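Long-range contacts in DNA ligase (Aquifex aeolicus, PDB 3QWU), which probably seals breaks in nucleic acid strands at the expense of ATP, and binds adenosine and calcium ions: residues P106-D114 against C308-L319; K328-R336 against L346-N354. All coordinates share one frame; numbering follows the deposited sequence.

Contact 1 (P106-D114 against C308-L319); sequences PFTTDRLPD and CKFRKKENAIAL
Asp-110, on helix 106-115, reaches across to the loop linking strand 303-310 to helix 313-325, tying the RNA ligase family region, probably the adenylating part, to the C-terminal region. The strand-loop-helix unit receives the side chain at its bend; CG stands anti to the backbone N (chi1 175°), which carries the carboxylate toward the backbone there. Asp-110 CB comes first, beside Asn-315 ND2 at 3.2 Å, and CG follows it past the same amide. Asp-110 OD1 then accepts the backbone N-H of Arg-311 on its syn lone pair, at 2.9 Å and almost straight. Asp-110 OD2 has two donors: its syn lone pair takes Lys-312 N, and its anti lone pair takes Asn-315 ND2 at 2.7 Å, the oxygen lying in the amide plane. Carboxylate and amide stand nearly perpendicular (86°). Three donors thus fix the rotation of a buried carboxylate, and would probably stabilise its charge.

Beside this polar grip the interface turns apolar. Phe-107 sends its edge at one face of the Phe-310 ring, a T-shaped stack with centroids 5.6 Å apart, while Ala-316 CA lies over the opposite face. Pro-106 CB rests on Ala-318 CB at 3.9 Å. Arg-111, bent at chi2 and chi3, pairs through NH1 with Asp-151 and through NE with Asp-114, and its NH2 hydrogen-bonds to Lys-309 O at 3.1 Å, meeting that oxygen from above the carbonyl plane.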
loop_
_atom_site.group_PDB
_atom_site.type_symbol
_atom_site.label_atom_id
_atom_site.label_comp_id
_atom_site.label_asym_id
_atom_site.label_seq_id
_atom_site.Cartn_x
_atom_site.Cartn_y
_atom_site.Cartn_z
ATOM N N PRO A 106 29.421 10.769 5.733
ATOM C CA PRO A 106 30.822 10.670 5.329
ATOM C C PRO A 106 31.055 11.088 3.871
ATOM O O PRO A 106 32.106 11.618 3.534
ATOM C CB PRO A 106 31.155 9.176 5.533
ATOM C CG PRO A 106 30.039 8.592 6.245
ATOM C CD PRO A 106 28.851 9.459 6.109
ATOM N N PHE A 107 30.068 10.862 3.015
ATOM C CA PHE A 107 30.212 11.258 1.629
ATOM C C PHE A 107 30.088 12.767 1.495
ATOM O O PHE A 107 31.013 13.406 0.976
ATOM C CB PHE A 107 29.192 10.548 0.745
ATOM C CG PHE A 107 29.035 11.158 -0.620
ATOM C CD1 PHE A 107 29.932 10.888 -1.612
ATOM C CD2 PHE A 107 27.976 11.992 -0.897
ATOM C CE1 PHE A 107 29.776 11.402 -2.862
ATOM C CE2 PHE A 107 27.830 12.545 -2.139
ATOM C CZ PHE A 107 28.724 12.235 -3.133
ATOM N N THR A 108 28.967 13.331 1.948
ATOM C CA THR A 108 28.733 14.788 1.864
ATOM C C THR A 108 29.835 15.565 2.587
ATOM O O THR A 108 30.333 16.547 2.058
ATOM C CB THR A 108 27.341 15.223 2.445
ATOM O OG1 THR A 108 26.333 14.297 2.030
ATOM C CG2 THR A 108 26.982 16.728 2.058
ATOM N N THR A 109 30.218 15.143 3.782
ATOM C CA THR A 109 31.331 15.795 4.508
ATOM C C THR A 109 32.678 15.721 3.761
ATOM O O THR A 109 33.412 16.692 3.737
ATOM C CB THR A 109 31.556 15.197 5.913
ATOM O OG1 THR A 109 30.359 15.299 6.645
ATOM C CG2 THR A 109 32.698 15.941 6.657
ATOM N N ASP A 110 33.006 14.563 3.191
ATOM C CA ASP A 110 34.221 14.407 2.369
ATOM C C ASP A 110 34.223 15.373 1.173
ATOM O O ASP A 110 35.229 15.967 0.805
ATOM C CB ASP A 110 34.269 12.958 1.856
ATOM C CG ASP A 110 35.422 12.698 0.901
ATOM O OD1 ASP A 110 35.380 13.229 -0.222
ATOM O OD2 ASP A 110 36.359 11.961 1.264
ATOM N N ARG A 111 33.091 15.527 0.551
ATOM C CA ARG A 111 33.050 16.296 -0.677
ATOM C C ARG A 111 32.704 17.793 -0.542
ATOM O O ARG A 111 32.673 18.479 -1.548
ATOM C CB ARG A 111 32.093 15.627 -1.643
ATOM C CG ARG A 111 32.474 14.213 -2.023
ATOM C CD ARG A 111 33.765 14.156 -2.793
ATOM N NE ARG A 111 33.709 15.035 -3.957
ATOM C CZ ARG A 111 33.101 14.740 -5.095
ATOM N NH1 ARG A 111 33.081 15.620 -6.061
ATOM N NH2 ARG A 111 32.510 13.571 -5.262
ATOM N N LEU A 112 32.494 18.305 0.684
ATOM C CA LEU A 112 32.208 19.732 0.913
ATOM C C LEU A 112 33.091 20.697 0.110
ATOM O O LEU A 112 32.590 21.625 -0.524
ATOM C CB LEU A 112 32.301 20.053 2.407
ATOM C CG LEU A 112 31.129 19.549 3.266
ATOM C CD1 LEU A 112 31.235 20.044 4.758
ATOM C CD2 LEU A 112 29.785 19.959 2.655
ATOM N N PRO A 113 34.409 20.469 0.098
ATOM C CA PRO A 113 35.278 21.402 -0.653
ATOM C C PRO A 113 35.083 21.436 -2.165
ATOM O O PRO A 113 35.284 22.455 -2.810
ATOM C CB PRO A 113 36.699 20.935 -0.283
ATOM C CG PRO A 113 36.508 20.154 1.078
ATOM C CD PRO A 113 35.179 19.482 0.879
ATOM N N ASP A 114 34.643 20.345 -2.738
ATOM C CA ASP A 114 34.202 20.363 -4.112
ATOM C C ASP A 114 32.805 20.905 -4.314
ATOM O O ASP A 114 32.480 21.354 -5.420
ATOM C CB ASP A 114 34.269 18.961 -4.659
ATOM C CG ASP A 114 35.664 18.432 -4.661
ATOM O OD1 ASP A 114 36.563 19.233 -4.981
ATOM O OD2 ASP A 114 35.868 17.254 -4.337
ATOM N N CYS A 308 29.696 6.550 -6.610
ATOM C CA CYS A 308 30.050 7.880 -6.093
ATOM C C CYS A 308 31.546 7.972 -5.812
ATOM O O CYS A 308 32.240 6.961 -5.819
ATOM C CB CYS A 308 29.204 8.208 -4.871
ATOM S SG CYS A 308 29.378 6.995 -3.527
ATOM N N LYS A 309 32.033 9.199 -5.628
ATOM C CA LYS A 309 33.490 9.548 -5.582
ATOM C C LYS A 309 33.927 10.145 -4.249
ATOM O O LYS A 309 33.237 11.008 -3.725
ATOM C CB LYS A 309 33.736 10.666 -6.567
ATOM C CG LYS A 309 34.444 10.335 -7.774
ATOM C CD LYS A 309 34.248 11.498 -8.775
ATOM C CE LYS A 309 35.329 12.565 -8.641
ATOM N NZ LYS A 309 35.195 13.710 -9.592
ATOM N N PHE A 310 35.085 9.773 -3.743
ATOM C CA PHE A 310 35.578 10.381 -2.518
ATOM C C PHE A 310 36.988 10.888 -2.671
ATOM O O PHE A 310 37.756 10.328 -3.425
ATOM C CB PHE A 310 35.611 9.417 -1.344
ATOM C CG PHE A 310 34.319 8.810 -1.020
ATOM C CD1 PHE A 310 33.743 7.888 -1.874
ATOM C CD2 PHE A 310 33.701 9.091 0.188
ATOM C CE1 PHE A 310 32.530 7.285 -1.559
ATOM C CE2 PHE A 310 32.502 8.475 0.540
ATOM C CZ PHE A 310 31.897 7.584 -0.337
ATOM N N ARG A 311 37.314 11.930 -1.914
ATOM C CA ARG A 311 38.688 12.404 -1.732
ATOM C C ARG A 311 39.467 11.458 -0.808
ATOM O O ARG A 311 40.662 11.221 -1.030
ATOM C CB ARG A 311 38.683 13.825 -1.176
ATOM C CG ARG A 311 37.809 14.758 -2.030
ATOM C CD ARG A 311 38.009 16.200 -1.724
ATOM N NE ARG A 311 39.190 16.719 -2.403
ATOM C CZ ARG A 311 39.648 17.966 -2.282
ATOM N NH1 ARG A 311 40.745 18.316 -2.950
ATOM N NH2 ARG A 311 39.024 18.852 -1.505
ATOM N N LYS A 312 38.776 10.867 0.173
ATOM C CA LYS A 312 39.412 9.958 1.098
ATOM C C LYS A 312 38.789 8.571 1.050
ATOM O O LYS A 312 37.565 8.430 1.158
ATOM C CB LYS A 312 39.234 10.467 2.517
ATOM C CG LYS A 312 39.931 11.753 2.846
ATOM C CD LYS A 312 40.265 11.785 4.360
ATOM C CE LYS A 312 40.891 13.129 4.816
ATOM N NZ LYS A 312 41.162 13.095 6.294
ATOM N N LYS A 313 39.632 7.553 0.962
ATOM C CA LYS A 313 39.217 6.148 1.137
ATOM C C LYS A 313 38.534 5.835 2.462
ATOM O O LYS A 313 37.509 5.198 2.482
ATOM C CB LYS A 313 40.412 5.197 0.994
ATOM C CG LYS A 313 40.019 3.806 0.557
ATOM C CD LYS A 313 41.105 2.788 0.900
ATOM C CE LYS A 313 40.665 1.373 0.553
ATOM N NZ LYS A 313 41.608 0.347 1.129
ATOM N N GLU A 314 39.089 6.255 3.576
ATOM C CA GLU A 314 38.431 5.977 4.853
ATOM C C GLU A 314 36.927 6.406 4.817
ATOM O O GLU A 314 36.079 5.741 5.400
ATOM C CB GLU A 314 39.184 6.646 6.018
ATOM C CG GLU A 314 38.873 8.171 6.203
ATOM C CD GLU A 314 39.983 8.946 6.946
ATOM O OE1 GLU A 314 41.078 9.103 6.359
ATOM O OE2 GLU A 314 39.755 9.412 8.101
ATOM N N ASN A 315 36.632 7.498 4.121
ATOM C CA ASN A 315 35.273 8.022 3.982
ATOM C C ASN A 315 34.306 7.164 3.162
ATOM O O ASN A 315 33.109 7.131 3.464
ATOM C CB ASN A 315 35.301 9.439 3.409
ATOM C CG ASN A 315 35.855 10.419 4.388
ATOM O OD1 ASN A 315 35.823 10.161 5.587
ATOM N ND2 ASN A 315 36.344 11.561 3.898
ATOM N N ALA A 316 34.832 6.455 2.164
ATOM C CA ALA A 316 34.019 5.550 1.394
ATOM C C ALA A 316 33.719 4.358 2.223
ATOM O O ALA A 316 32.587 3.886 2.208
ATOM C CB ALA A 316 34.689 5.158 0.130
ATOM N N ILE A 317 34.708 3.871 2.975
ATOM C CA ILE A 317 34.501 2.735 3.880
ATOM C C ILE A 317 33.494 3.140 4.948
ATOM O O ILE A 317 32.562 2.397 5.208
ATOM C CB ILE A 317 35.813 2.208 4.540
ATOM C CG1 ILE A 317 36.668 1.454 3.501
ATOM C CG2 ILE A 317 35.524 1.270 5.764
ATOM C CD1 ILE A 317 36.208 0.017 3.179
ATOM N N ALA A 318 33.660 4.334 5.525
ATOM C CA ALA A 318 32.722 4.839 6.533
ATOM C C ALA A 318 31.303 4.945 5.965
ATOM O O ALA A 318 30.311 4.669 6.686
ATOM C CB ALA A 318 33.179 6.181 7.086
ATOM N N LEU A 319 31.186 5.316 4.684
ATOM C CA LEU A 319 29.862 5.386 4.072
ATOM C C LEU A 319 29.200 4.000 3.976
ATOM O O LEU A 319 28.045 3.884 4.341
ATOM C CB LEU A 319 29.867 6.069 2.702
ATOM C CG LEU A 319 28.460 5.939 2.081
ATOM C CD1 LEU A 319 27.517 7.021 2.666
ATOM C CD2 LEU A 319 28.493 5.978 0.595
#

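Contact 2 (K328-R336 against L346-N354); sequences KHIQVKERR and LEFDKVFLN
Arg-335 and Asp-349 are brought together by their torsions: the aspartate sets CG anti to its carbonyl carbon (chi1 -70°), and the arginine, with CG placed likewise, bends at chi3 (70°) to fold its guanidinium back over the neighbouring strand. Arg-335 NH1 then meets Asp-349 OD2 on the syn lone pair at 2.6 Å, with the oxygen in the guanidinium plane. The other oxygen, Asp-349 OD1, lies 3.1 Å from Arg-335 CD and hydrogen-bonds to Thr-305 OG1, so the buried carboxylate is held at both ends. Replacing Asp-349 by an alanine would probably leave Arg-335 NH1 without its salt-bridge partner and free to turn, and Thr-305 without this bond.

The salt bridge sits where the hairpin of strands 330-340 and 343-352 departs from regular antiparallel pairing. A classic beta bulge sets Arg-335 and Arg-336 opposite the single residue Glu-347: its O accepts Arg-335 N at 3.0 Å and Arg-336 N at 3.3 Å, both arriving from the same face of the carbonyl plane. Glu-347 also answers with its side chain, OE2 taking Arg-336 NH1 at 2.6 Å from above the carboxylate plane, while Arg-336 NH2 turns to Glu-338.

Before the bulge, Gln-331 with Val-351 and Lys-333 with Asp-349 form hydrogen-bonded pairs. Ile-330, Val-332, Phe-348 and Phe-352 share the other face with Glu-334 and Lys-350; from helix 313-325, Leu-320 meets Val-332 and Leu-323 meets Phe-348. Ile-330 runs alongside Phe-352 there, and Val-332 CG1 touches Phe-348 CD2 at 3.9 Å. Where the strand gives way to helix 353-363, Leu-353 N bonds to His-329 O at 3.2 Å.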
loop_
_atom_site.group_PDB
_atom_site.type_symbol
_atom_site.label_atom_id
_atom_site.label_comp_id
_atom_site.label_asym_id
_atom_site.label_seq_id
_atom_site.Cartn_x
_atom_site.Cartn_y
_atom_site.Cartn_z
ATOM N N LYS A 328 18.039 -2.417 7.032
ATOM C CA LYS A 328 17.937 -3.853 7.346
ATOM C C LYS A 328 16.979 -4.446 6.302
ATOM O O LYS A 328 16.201 -3.696 5.696
ATOM C CB LYS A 328 17.455 -4.106 8.775
ATOM C CG LYS A 328 18.304 -5.157 9.512
ATOM C CD LYS A 328 17.622 -5.733 10.760
ATOM C CE LYS A 328 17.020 -7.133 10.519
ATOM N NZ LYS A 328 16.673 -7.890 11.783
ATOM N N HIS A 329 17.078 -5.766 6.066
ATOM C CA HIS A 329 16.464 -6.448 4.890
ATOM C C HIS A 329 17.149 -6.021 3.558
ATOM O O HIS A 329 17.000 -6.685 2.514
ATOM C CB HIS A 329 14.948 -6.180 4.729
ATOM C CG HIS A 329 14.170 -6.054 6.007
ATOM N ND1 HIS A 329 13.985 -7.105 6.886
ATOM C CD2 HIS A 329 13.455 -5.014 6.509
ATOM C CE1 HIS A 329 13.233 -6.701 7.900
ATOM N NE2 HIS A 329 12.902 -5.435 7.697
ATOM N N ILE A 330 17.827 -4.876 3.577
ATOM C CA ILE A 330 18.633 -4.427 2.446
ATOM C C ILE A 330 20.085 -4.802 2.737
ATOM O O ILE A 330 20.590 -4.476 3.799
ATOM C CB ILE A 330 18.545 -2.896 2.267
ATOM C CG1 ILE A 330 17.184 -2.452 1.707
ATOM C CG2 ILE A 330 19.626 -2.435 1.356
ATOM C CD1 ILE A 330 15.983 -3.306 2.170
ATOM N N GLN A 331 20.738 -5.503 1.814
ATOM C CA GLN A 331 22.149 -5.826 1.953
ATOM C C GLN A 331 22.969 -4.788 1.206
ATOM O O GLN A 331 22.750 -4.587 0.008
ATOM C CB GLN A 331 22.465 -7.217 1.380
ATOM C CG GLN A 331 23.953 -7.589 1.380
ATOM C CD GLN A 331 24.231 -9.033 0.924
ATOM O OE1 GLN A 331 23.448 -9.649 0.186
ATOM N NE2 GLN A 331 25.370 -9.560 1.348
ATOM N N VAL A 332 23.919 -4.148 1.897
ATOM C CA VAL A 332 24.927 -3.292 1.242
ATOM C C VAL A 332 26.148 -4.131 0.898
ATOM O O VAL A 332 26.692 -4.867 1.746
ATOM C CB VAL A 332 25.267 -2.077 2.101
ATOM C CG1 VAL A 332 26.274 -1.157 1.381
ATOM C CG2 VAL A 332 23.982 -1.326 2.451
ATOM N N LYS A 333 26.496 -4.111 -0.376
ATOM C CA LYS A 333 27.480 -5.027 -0.943
ATOM C C LYS A 333 28.390 -4.265 -1.904
ATOM O O LYS A 333 27.945 -3.864 -2.977
ATOM C CB LYS A 333 26.783 -6.165 -1.694
ATOM C CG LYS A 333 27.723 -7.153 -2.427
ATOM C CD LYS A 333 28.131 -8.351 -1.534
ATOM C CE LYS A 333 29.270 -9.241 -2.135
ATOM N NZ LYS A 333 30.334 -9.575 -1.106
ATOM N N GLU A 334 29.649 -4.079 -1.506
ATOM C CA GLU A 334 30.622 -3.330 -2.281
ATOM C C GLU A 334 30.916 -4.051 -3.575
ATOM O O GLU A 334 31.109 -5.241 -3.551
ATOM C CB GLU A 334 31.935 -3.205 -1.464
ATOM C CG GLU A 334 33.078 -2.462 -2.189
ATOM C CD GLU A 334 34.398 -2.452 -1.411
ATOM O OE1 GLU A 334 34.392 -2.071 -0.220
ATOM O OE2 GLU A 334 35.449 -2.795 -2.005
ATOM N N ARG A 335 30.987 -3.343 -4.694
ATOM C CA ARG A 335 31.528 -3.936 -5.935
ATOM C C ARG A 335 32.946 -3.454 -6.191
ATOM O O ARG A 335 33.850 -4.261 -6.316
ATOM C CB ARG A 335 30.684 -3.607 -7.155
ATOM C CG ARG A 335 29.201 -3.827 -6.993
ATOM C CD ARG A 335 28.422 -3.117 -8.115
ATOM N NE ARG A 335 28.596 -3.733 -9.425
ATOM C CZ ARG A 335 27.871 -4.747 -9.904
ATOM N NH1 ARG A 335 26.884 -5.316 -9.196
ATOM N NH2 ARG A 335 28.153 -5.208 -11.117
ATOM N N ARG A 336 33.138 -2.140 -6.243
ATOM C CA ARG A 336 34.433 -1.524 -6.608
ATOM C C ARG A 336 34.836 -0.384 -5.647
ATOM O O ARG A 336 34.012 0.487 -5.330
ATOM C CB ARG A 336 34.365 -0.933 -8.030
ATOM C CG ARG A 336 34.842 -1.820 -9.154
ATOM C CD ARG A 336 34.810 -1.094 -10.524
ATOM N NE ARG A 336 35.787 -0.000 -10.588
ATOM C CZ ARG A 336 35.511 1.292 -10.836
ATOM N NH1 ARG A 336 34.266 1.716 -11.079
ATOM N NH2 ARG A 336 36.516 2.173 -10.865
ATOM N N LEU A 346 33.678 4.722 -5.645
ATOM C CA LEU A 346 32.915 3.653 -4.989
ATOM C C LEU A 346 31.700 3.260 -5.817
ATOM O O LEU A 346 30.949 4.121 -6.296
ATOM C CB LEU A 346 32.445 4.055 -3.610
ATOM C CG LEU A 346 31.643 2.998 -2.843
ATOM C CD1 LEU A 346 32.497 1.772 -2.487
ATOM C CD2 LEU A 346 31.095 3.653 -1.608
ATOM N N GLU A 347 31.517 1.956 -5.985
ATOM C CA GLU A 347 30.299 1.417 -6.586
ATOM C C GLU A 347 29.773 0.389 -5.636
ATOM O O GLU A 347 30.534 -0.430 -5.158
ATOM C CB GLU A 347 30.572 0.709 -7.926
ATOM C CG GLU A 347 31.043 1.582 -9.071
ATOM C CD GLU A 347 31.051 0.838 -10.405
ATOM O OE1 GLU A 347 30.371 -0.205 -10.548
ATOM O OE2 GLU A 347 31.743 1.320 -11.329
ATOM N N PHE A 348 28.475 0.390 -5.379
ATOM C CA PHE A 348 27.931 -0.612 -4.477
ATOM C C PHE A 348 26.479 -0.929 -4.772
ATOM O O PHE A 348 25.772 -0.152 -5.421
ATOM C CB PHE A 348 28.133 -0.198 -3.003
ATOM C CG PHE A 348 27.275 0.947 -2.566
ATOM C CD1 PHE A 348 27.718 2.256 -2.690
ATOM C CD2 PHE A 348 26.017 0.718 -1.982
ATOM C CE1 PHE A 348 26.909 3.335 -2.272
ATOM C CE2 PHE A 348 25.214 1.785 -1.562
ATOM C CZ PHE A 348 25.640 3.087 -1.721
ATOM N N ASP A 349 26.061 -2.090 -4.271
ATOM C CA ASP A 349 24.736 -2.580 -4.472
ATOM C C ASP A 349 23.891 -2.504 -3.189
ATOM O O ASP A 349 24.385 -2.815 -2.098
ATOM C CB ASP A 349 24.835 -4.019 -4.974
ATOM C CG ASP A 349 25.394 -4.113 -6.413
ATOM O OD1 ASP A 349 25.426 -3.083 -7.157
ATOM O OD2 ASP A 349 25.763 -5.246 -6.825
ATOM N N LYS A 350 22.645 -2.038 -3.313
ATOM C CA LYS A 350 21.623 -2.315 -2.308
ATOM C C LYS A 350 20.814 -3.501 -2.883
ATOM O O LYS A 350 20.163 -3.373 -3.926
ATOM C CB LYS A 350 20.719 -1.087 -2.010
ATOM C CG LYS A 350 21.424 0.093 -1.278
ATOM C CD LYS A 350 20.597 1.429 -1.228
ATOM C CE LYS A 350 21.572 2.668 -1.176
ATOM N NZ LYS A 350 21.005 3.935 -0.634
ATOM N N VAL A 351 20.942 -4.658 -2.244
ATOM C CA VAL A 351 20.243 -5.888 -2.610
ATOM C C VAL A 351 18.997 -5.965 -1.742
ATOM O O VAL A 351 19.126 -6.006 -0.515
ATOM C CB VAL A 351 21.126 -7.175 -2.312
ATOM C CG1 VAL A 351 20.353 -8.476 -2.589
ATOM C CG2 VAL A 351 22.486 -7.147 -3.096
ATOM N N PHE A 352 17.817 -5.989 -2.363
ATOM C CA PHE A 352 16.535 -6.138 -1.661
ATOM C C PHE A 352 16.193 -7.621 -1.458
ATOM O O PHE A 352 15.648 -8.276 -2.360
ATOM C CB PHE A 352 15.431 -5.449 -2.485
ATOM C CG PHE A 352 15.662 -3.966 -2.661
ATOM C CD1 PHE A 352 15.149 -3.056 -1.748
ATOM C CD2 PHE A 352 16.474 -3.496 -3.690
ATOM C CE1 PHE A 352 15.408 -1.695 -1.890
ATOM C CE2 PHE A 352 16.741 -2.141 -3.832
ATOM C CZ PHE A 352 16.196 -1.242 -2.960
ATOM N N LEU A 353 16.494 -8.135 -0.264
ATOM C CA LEU A 353 16.447 -9.569 0.020
ATOM C C LEU A 353 15.039 -10.113 0.023
ATOM O O LEU A 353 14.817 -11.267 -0.354
ATOM C CB LEU A 353 17.053 -9.892 1.407
ATOM C CG LEU A 353 18.549 -10.095 1.691
ATOM C CD1 LEU A 353 19.525 -9.646 0.588
ATOM C CD2 LEU A 353 18.850 -9.370 3.003
ATOM N N ASN A 354 14.105 -9.298 0.498
ATOM C CA ASN A 354 12.720 -9.730 0.578
ATOM C C ASN A 354 12.052 -9.732 -0.778
ATOM O O ASN A 354 11.379 -10.675 -1.120
ATOM C CB ASN A 354 11.945 -8.953 1.653
ATOM C CG ASN A 354 12.403 -9.357 3.106
ATOM O OD1 ASN A 354 12.293 -8.576 4.068
ATOM N ND2 ASN A 354 12.964 -10.559 3.228
#

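How the contacts relate
The two contacts show one small sheet used in different ways. Contact 1 joins regions far apart in sequence, and most of its touching residues are buried: a carboxylate receives backbone and amide donors next to an aromatic pair. Contact 2 is local, made within a hairpin by a ladder of backbone bonds, with arginine-carboxylate pairs whose arginines lie toward the surface, although Asp-349 is buried, and a largely apolar patch, round Val-332 and Phe-348, turned to helix 313-325. That helix serves both, since its start lies in contact 1 and its later residues cover part of contact 2. They meet directly at Leu-346, whose N probably hydrogen-bonds to Cys-308 O and whose side chain packs against Phe-310 and Leu-319.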